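Local coordinates for protein catalase-3 (Neurospora crassa, PDB 4AJ9) that catalyses the breakdown of hydrogen peroxide into water and dioxygen, using a heme cofactor, at residues G535-T540 against D586-A591; G542-K547 against E592-V597. All coordinates share one frame; numbering follows the deposited sequence.

From the N-terminal side, the chain passes through 535-540, then 542-547, then 586-591 and 592-597. Interaction 1 (535-540 with 586-591) closes a loop holding helix 544-557 and strands 561-566 and 575-576. Interaction 2 (542-547 with 592-597) starts within that loop and ends beyond it, so the two loops cross. Interaction 1 pairs strands 533-537 and 587-590 of the parallel sheet in the C-terminal domain; interaction 2 joins what follows each strand, namely the start of helix 544-557 and the turn after 587-590. Their centres lie about 10 Å apart, and they meet directly where Ser538 OG and Ser544 OG are 2.8 Å apart, a probable hydrogen bond.

Interaction 1: residues G535-T540 against D586-A591; sequences GVLSTT and DAVVVA
Gly535, Val536 and Leu537 pair in parallel register with Val588, Val589 and Val590, the two strand axes approaching to 4.6 Å at 22°. Four backbone bonds form the parallel ladder: Gly535 N to Ala587 O, Val589 N to Gly535 O (2.9 Å), Leu537 N to Val589 O (2.8 Å) and Ala591 N to Leu537 O. The last continues the pairing one residue past strand 587-590.

On one face, Leu537 reaches back along the neighbouring strand: its CD1 lies 3.7 Å from CG1 of Val588 but 4.3 Å from CG2 of its register partner Val590. With CG beside the backbone N (chi1 -48°), the Leu537 branch leans toward Val588. Ile616 and Leu617 of helix 612-622 pack against this face. On the other face Val536 sends CG1 forward to Ala591 CB (3.9 Å), while its CG2 points to CG2 of Val589; that methyl pair is very short, but Val589 has two deposited conformers, so the tightness is doubtful. Leu551 of helix 544-557 touches Val536 here, and Val661 of helix 654-667 touches Val589.

These are two adjacent central strands of a parallel alpha/beta sheet with helices packed on both faces. Every touching residue is buried, and the polar bonds across the contact are all main-chain, while Val536 turns its own backbone groups to Thr563 and Ile565 of strand 561-566; the pairing thus asks no polar group of the side chains, which add apolar packing.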
loop_
_atom_site.group_PDB
_atom_site.type_symbol
_atom_site.label_atom_id
_atom_site.label_comp_id
_atom_site.label_asym_id
_atom_site.label_seq_id
_atom_site.Cartn_x
_atom_site.Cartn_y
_atom_site.Cartn_z
ATOM N N GLY C 535 31.126 -12.460 35.024
ATOM C CA GLY C 535 31.900 -11.241 34.985
ATOM C C GLY C 535 33.013 -11.326 36.012
ATOM O O GLY C 535 32.757 -11.430 37.211
ATOM N N VAL C 536 34.253 -11.301 35.547
ATOM C CA VAL C 536 35.386 -11.293 36.462
ATOM C C VAL C 536 35.891 -9.863 36.630
ATOM O O VAL C 536 36.399 -9.267 35.680
ATOM C CB VAL C 536 36.514 -12.173 35.939
ATOM C CG1 VAL C 536 37.694 -12.139 36.901
ATOM C CG2 VAL C 536 36.019 -13.593 35.734
ATOM N N LEU C 537 35.717 -9.314 37.829
ATOM C CA LEU C 537 36.161 -7.961 38.142
ATOM C C LEU C 537 37.651 -7.947 38.482
ATOM O O LEU C 537 38.064 -8.504 39.503
ATOM C CB LEU C 537 35.360 -7.406 39.321
ATOM C CG LEU C 537 33.846 -7.602 39.202
ATOM C CD1 LEU C 537 33.089 -6.777 40.239
ATOM C CD2 LEU C 537 33.407 -7.228 37.794
ATOM N N SER C 538 38.450 -7.307 37.633
ATOM C CA SER C 538 39.901 -7.257 37.815
ATOM C C SER C 538 40.446 -5.829 37.800
ATOM O O SER C 538 39.702 -4.859 37.968
ATOM C CB SER C 538 40.601 -8.102 36.742
ATOM O OG SER C 538 41.979 -8.299 37.044
ATOM N N THR C 539 41.752 -5.705 37.588
ATOM C CA THR C 539 42.392 -4.397 37.565
ATOM C C THR C 539 43.659 -4.455 36.730
ATOM O O THR C 539 44.270 -5.515 36.610
ATOM C CB THR C 539 42.698 -3.882 38.995
ATOM O OG1 THR C 539 43.393 -2.631 38.925
ATOM C CG2 THR C 539 43.543 -4.893 39.775
ATOM N N THR C 540 44.046 -3.324 36.137
ATOM C CA THR C 540 45.244 -3.284 35.301
ATOM C C THR C 540 46.518 -3.204 36.141
ATOM O O THR C 540 47.616 -3.454 35.643
ATOM C CB THR C 540 45.207 -2.121 34.278
ATOM O OG1 THR C 540 45.065 -0.873 34.964
ATOM C CG2 THR C 540 44.033 -2.300 33.323
ATOM N N ASP C 586 25.591 -13.733 34.915
ATOM C CA ASP C 586 24.838 -14.625 35.771
ATOM C C ASP C 586 25.590 -14.848 37.083
ATOM O O ASP C 586 25.006 -15.289 38.075
ATOM C CB ASP C 586 24.568 -15.939 35.044
ATOM C CG ASP C 586 23.793 -15.734 33.761
ATOM O OD1 ASP C 586 22.631 -15.302 33.865
ATOM O OD2 ASP C 586 24.336 -16.012 32.657
ATOM N N ALA C 587 26.878 -14.521 37.083
ATOM C CA ALA C 587 27.703 -14.591 38.293
ATOM C C ALA C 587 28.779 -13.502 38.255
ATOM O O ALA C 587 29.226 -13.106 37.183
ATOM C CB ALA C 587 28.337 -15.986 38.425
ATOM N N VAL C 588 29.183 -13.005 39.421
ATOM C CA VAL C 588 30.201 -11.959 39.492
ATOM C C VAL C 588 31.337 -12.383 40.424
ATOM O O VAL C 588 31.108 -12.715 41.584
ATOM C CB VAL C 588 29.610 -10.622 39.967
ATOM C CG1 VAL C 588 30.706 -9.573 40.103
ATOM C CG2 VAL C 588 28.547 -10.159 38.994
ATOM N N VAL C 589 32.561 -12.391 39.909
ATOM C CA VAL C 589 33.699 -12.823 40.710
ATOM C C VAL C 589 34.821 -11.790 40.716
ATOM O O VAL C 589 35.293 -11.363 39.663
ATOM C CB VAL C 589 34.248 -14.184 40.234
ATOM C CG1 VAL C 589 33.241 -15.287 40.514
ATOM C CG2 VAL C 589 34.588 -14.133 38.755
ATOM N N VAL C 590 35.238 -11.389 41.911
ATOM C CA VAL C 590 36.331 -10.440 42.046
ATOM C C VAL C 590 37.642 -11.217 42.020
ATOM O O VAL C 590 37.844 -12.128 42.824
ATOM C CB VAL C 590 36.201 -9.610 43.321
ATOM C CG1 VAL C 590 37.154 -8.418 43.278
ATOM C CG2 VAL C 590 34.772 -9.127 43.467
ATOM N N ALA C 591 38.508 -10.882 41.066
ATOM C CA ALA C 591 39.805 -11.539 40.947
ATOM C C ALA C 591 40.748 -10.991 42.004
ATOM O O ALA C 591 40.665 -9.819 42.365
ATOM C CB ALA C 591 40.395 -11.341 39.545
#

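Interaction 2: residues G542-K547 against E592-V597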
loop_
_atom_site.group_PDB
_atom_site.type_symbol
_atom_site.label_atom_id
_atom_site.label_comp_id
_atom_site.label_asym_id
_atom_site.label_seq_id
_atom_site.Cartn_x
_atom_site.Cartn_y
_atom_site.Cartn_z
ATOM N N GLY C 542 49.092 -4.322 39.216
ATOM C CA GLY C 542 49.511 -5.522 39.923
ATOM C C GLY C 542 49.365 -6.774 39.081
ATOM O O GLY C 542 49.334 -6.702 37.854
ATOM N N GLY C 543 49.269 -7.926 39.738
ATOM C CA GLY C 543 49.217 -9.191 39.031
ATOM C C GLY C 543 47.819 -9.735 38.810
ATOM O O GLY C 543 47.654 -10.844 38.300
ATOM N N SER C 544 46.812 -8.948 39.176
ATOM C CA SER C 544 45.417 -9.380 39.093
ATOM C C SER C 544 45.013 -9.907 37.711
ATOM O O SER C 544 44.360 -10.944 37.597
ATOM C CB SER C 544 44.483 -8.239 39.512
ATOM O OG SER C 544 43.137 -8.683 39.587
ATOM N N LEU C 545 45.406 -9.195 36.661
ATOM C CA LEU C 545 45.002 -9.563 35.311
ATOM C C LEU C 545 45.440 -10.976 34.939
ATOM O O LEU C 545 44.647 -11.752 34.404
ATOM C CB LEU C 545 45.520 -8.546 34.294
ATOM C CG LEU C 545 44.478 -8.026 33.303
ATOM C CD1 LEU C 545 43.115 -7.875 33.972
ATOM C CD2 LEU C 545 44.924 -6.714 32.673
ATOM N N ASP C 546 46.701 -11.309 35.217
ATOM C CA ASP C 546 47.217 -12.653 34.933
ATOM C C ASP C 546 46.390 -13.733 35.616
ATOM O O ASP C 546 46.073 -14.765 35.020
ATOM C CB ASP C 546 48.683 -12.783 35.357
ATOM C CG ASP C 546 49.642 -12.244 34.315
ATOM O OD1 ASP C 546 49.433 -12.516 33.112
ATOM O OD2 ASP C 546 50.599 -11.544 34.701
ATOM N N LYS C 547 46.046 -13.490 36.874
ATOM C CA LYS C 547 45.244 -14.429 37.635
ATOM C C LYS C 547 43.827 -14.475 37.079
ATOM O O LYS C 547 43.178 -15.522 37.086
ATOM C CB LYS C 547 45.215 -14.025 39.106
ATOM C CG LYS C 547 46.587 -13.908 39.749
ATOM C CD LYS C 547 46.469 -13.325 41.154
ATOM C CE LYS C 547 47.821 -13.233 41.849
ATOM N NZ LYS C 547 47.731 -12.459 43.121
ATOM N N GLU C 592 41.639 -11.839 42.508
ATOM C CA GLU C 592 42.553 -11.410 43.563
ATOM C C GLU C 592 43.304 -10.153 43.156
ATOM O O GLU C 592 43.849 -10.079 42.056
ATOM C CB GLU C 592 43.540 -12.515 43.923
ATOM C CG GLU C 592 44.392 -12.172 45.129
ATOM C CD GLU C 592 45.116 -13.375 45.691
ATOM O OE1 GLU C 592 45.583 -14.215 44.891
ATOM O OE2 GLU C 592 45.202 -13.482 46.935
ATOM N N GLY C 593 43.316 -9.163 44.043
ATOM C CA GLY C 593 44.013 -7.916 43.790
ATOM C C GLY C 593 43.066 -6.802 43.387
ATOM O O GLY C 593 43.371 -5.621 43.550
ATOM N N ALA C 594 41.906 -7.177 42.861
ATOM C CA ALA C 594 40.951 -6.189 42.381
ATOM C C ALA C 594 40.272 -5.448 43.529
ATOM O O ALA C 594 39.567 -4.472 43.303
ATOM C CB ALA C 594 39.911 -6.848 41.481
ATOM N N GLU C 595 40.484 -5.909 44.760
ATOM C CA GLU C 595 39.922 -5.218 45.918
ATOM C C GLU C 595 40.341 -3.748 45.926
ATOM O O GLU C 595 39.667 -2.897 46.515
ATOM C CB GLU C 595 40.328 -5.910 47.227
ATOM C CG GLU C 595 41.821 -5.912 47.522
ATOM C CD GLU C 595 42.532 -7.144 47.004
ATOM O OE1 GLU C 595 41.990 -7.828 46.108
ATOM O OE2 GLU C 595 43.639 -7.434 47.501
ATOM N N ARG C 596 41.445 -3.449 45.253
ATOM C CA ARG C 596 41.944 -2.074 45.184
ATOM C C ARG C 596 41.004 -1.074 44.490
ATOM O O ARG C 596 41.172 0.140 44.637
ATOM C CB ARG C 596 43.333 -2.031 44.538
ATOM C CG ARG C 596 43.392 -2.572 43.119
ATOM C CD ARG C 596 44.717 -2.195 42.478
ATOM N NE ARG C 596 44.956 -0.761 42.605
ATOM C CZ ARG C 596 44.627 0.139 41.682
ATOM N NH1 ARG C 596 44.058 -0.245 40.544
ATOM N NH2 ARG C 596 44.872 1.423 41.896
ATOM N N VAL C 597 40.025 -1.564 43.734
ATOM C CA VAL C 597 39.111 -0.648 43.045
ATOM C C VAL C 597 37.788 -0.531 43.779
ATOM O O VAL C 597 36.864 0.136 43.317
ATOM C CB VAL C 597 38.889 -1.026 41.554
ATOM C CG1 VAL C 597 40.221 -1.086 40.821
ATOM C CG2 VAL C 597 38.130 -2.345 41.427
HETATM O O HOH W 1 47.129 -9.977 42.671
#
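Glu592 meets Ser544 with its main-chain carbonyl and Lys547 with its side chain, so one residue engages two sites on the first turn of helix 544-557. Ser544 OG donates to Glu592 O over 2.9 Å, approaching from above the carbonyl plane (46° out of it). The serine CB sits 3.2 Å from the same oxygen, which shows how closely the helix start abuts the turn. With OG anti to the backbone N (chi1 -173°), the hydroxyl is set where it reaches both Glu592 O and the hydroxyl of Ser538.

Lys547 crosses the outer side. Its chain is extended beyond CG, bringing NZ within 3.3 Å of Glu592 OE1, a salt bridge whose hydrogen bond is weak. Water 1 accepts from Lys547 NZ at 2.6 Å and donates weakly to Glu592 O, adding a second, solvent-mediated route between the two residues. The other carboxylate oxygen, Glu592 OE2, takes the backbone N-H of Ser632, and this second partner would help to fix the carboxylate.

Both segments follow the carboxyl ends of adjacent strands, 533-537 and 587-590, in a parallel alpha/beta domain whose family belongs to the class I glutamine amidotransferase clan. The contact therefore joins the connections that follow two central strands, at the C-terminal end of the sheet.

Replacing the Ser544 hydroxyl with the bare methyl of an alanine would probably leave Glu592 O without its direct donor, relying on the weak water bond, and Ser538 OG without this mate. Beside this bond, Gly593 takes a positive phi (102°); a CB there would lie only 3.2 Å from Ser544 CB and would jam against the preceding carbonyl. Its N-H is bonded weakly to Glu595 OE1 as the chain turns into the 3-10 segment 594-597.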